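Local atomic coordinates of telethonin (Homo sapiens, PDB entry 1YA5), a protein that mediates the antiparallel assembly of two titin molecules at the sarcomeric Z-disk and regulates muscle assembly. Residues S4-E9 against K26-S31. The protein carries 4 engineered substitutions. Numbering follows the deposited sequence.
Sequences SELSSE and KDLTLS. Engineered in segment 4-9: S8 (natural residue Cys).
A classic beta bulge interrupts the antiparallel hairpin formed by strands 4-14 and 19-33 of the titin-binding part of telethonin. The evidence is that D27 and L28 together face L6: L6 O accepts from D27 N at 2.9 Å and from L28 N at 3.1 Å, the first donor lying in the carbonyl plane and the second tilted 22° from it. The register slips by one here, L6 standing opposite L28 but S7 opposite K26, with D27 the extra residue. Regular pairing runs from L6-L28 to S4-L30, with L6 N bonded to L28 O and L30 N to S4 O, both 2.9 Å. With its CG anti to the backbone N (chi1 173°), D27 turns its carboxylate to S8, an engineered replacement of cysteine, and S8 OG donates across 2.8 Å to the anti lone pair of D27 OD2. That oxygen also accepts from the backbone of another protein's chain, and S8 OG bonds a polar side chain there, so the bulge reaches the interface, where a strand of that chain pairs with E9. Replacing D27 by alanine would probably cost S8 OG one of its two partners and leave the other chain's backbone donor without its mate. On one face E5, bent at chi2 (-38°), swings its carboxylate over the neighbouring strand, past the CB of K26. On the other, L28 packs against L60 of strand 49-62 and lies side by side with L6, CB to CB 3.9 Å apart.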
# COMPACT_ATOMS: atom_id res chain seq x y z
N SER C 4 4.44 -4.02 -7.60
CA SER C 4 5.86 -3.72 -7.51
C SER C 4 6.34 -4.25 -6.20
O SER C 4 5.69 -4.05 -5.18
CB SER C 4 6.13 -2.21 -7.57
OG SER C 4 5.34 -1.57 -8.56
N GLU C 5 7.49 -4.91 -6.22
CA GLU C 5 8.06 -5.50 -5.02
C GLU C 5 9.37 -4.79 -4.71
O GLU C 5 10.32 -4.89 -5.46
CB GLU C 5 8.30 -7.01 -5.23
CG GLU C 5 7.52 -7.93 -4.29
CD GLU C 5 7.40 -7.38 -2.84
OE1 GLU C 5 6.25 -7.29 -2.34
OE2 GLU C 5 8.43 -7.06 -2.20
N LEU C 6 9.40 -4.05 -3.61
CA LEU C 6 10.58 -3.28 -3.22
C LEU C 6 11.26 -3.93 -2.03
O LEU C 6 10.61 -4.23 -1.02
CB LEU C 6 10.16 -1.86 -2.81
CG LEU C 6 10.13 -0.72 -3.83
CD1 LEU C 6 9.44 -1.17 -5.11
CD2 LEU C 6 9.46 0.48 -3.22
N SER C 7 12.58 -4.09 -2.11
CA SER C 7 13.34 -4.68 -1.02
C SER C 7 14.29 -3.78 -0.25
O SER C 7 14.69 -2.73 -0.71
CB SER C 7 14.07 -5.89 -1.53
OG SER C 7 13.36 -7.02 -1.07
N SER C 8 14.65 -4.20 0.94
CA SER C 8 15.69 -3.49 1.67
C SER C 8 16.78 -4.42 2.18
O SER C 8 16.50 -5.50 2.64
CB SER C 8 15.08 -2.77 2.84
OG SER C 8 14.08 -1.95 2.34
N GLU C 9 18.03 -3.97 2.11
CA GLU C 9 19.13 -4.74 2.65
C GLU C 9 19.93 -4.00 3.74
O GLU C 9 19.96 -2.79 3.80
CB GLU C 9 20.04 -5.18 1.52
CG GLU C 9 19.31 -5.93 0.41
CD GLU C 9 18.39 -5.06 -0.42
OE1 GLU C 9 17.26 -5.51 -0.74
OE2 GLU C 9 18.78 -3.94 -0.78
N LYS C 26 11.69 -8.36 1.97
CA LYS C 26 10.56 -7.83 1.22
C LYS C 26 10.00 -6.71 2.04
O LYS C 26 9.39 -6.95 3.07
CB LYS C 26 9.51 -8.91 1.03
CG LYS C 26 9.94 -10.03 0.11
CD LYS C 26 8.88 -11.13 0.03
CE LYS C 26 8.90 -11.85 -1.32
NZ LYS C 26 9.93 -12.91 -1.35
N ASP C 27 10.22 -5.47 1.62
CA ASP C 27 9.91 -4.32 2.49
C ASP C 27 8.54 -3.73 2.18
O ASP C 27 7.68 -3.65 3.05
CB ASP C 27 10.98 -3.24 2.34
CG ASP C 27 10.64 -1.95 3.09
OD1 ASP C 27 9.45 -1.70 3.38
OD2 ASP C 27 11.57 -1.18 3.37
N LEU C 28 8.38 -3.32 0.94
CA LEU C 28 7.16 -2.67 0.48
C LEU C 28 6.62 -3.48 -0.66
O LEU C 28 7.38 -3.93 -1.52
CB LEU C 28 7.48 -1.27 -0.02
CG LEU C 28 6.40 -0.18 -0.01
CD1 LEU C 28 5.44 -0.46 1.10
CD2 LEU C 28 7.04 1.17 0.22
N THR C 29 5.31 -3.65 -0.67
CA THR C 29 4.66 -4.30 -1.79
C THR C 29 3.51 -3.42 -2.28
O THR C 29 2.71 -2.96 -1.48
CB THR C 29 4.13 -5.64 -1.35
OG1 THR C 29 3.77 -6.40 -2.51
CG2 THR C 29 2.90 -5.42 -0.50
N LEU C 30 3.44 -3.18 -3.59
CA LEU C 30 2.43 -2.31 -4.20
C LEU C 30 1.64 -3.05 -5.24
O LEU C 30 2.22 -3.59 -6.19
CB LEU C 30 3.10 -1.13 -4.90
CG LEU C 30 2.18 0.06 -5.22
CD1 LEU C 30 1.98 0.98 -3.97
CD2 LEU C 30 2.74 0.84 -6.39
N SER C 31 0.33 -3.08 -5.09
CA SER C 31 -0.47 -3.71 -6.14
C SER C 31 -1.59 -2.86 -6.68
O SER C 31 -2.02 -1.87 -6.05
CB SER C 31 -1.00 -5.09 -5.73
OG SER C 31 -1.15 -5.19 -4.33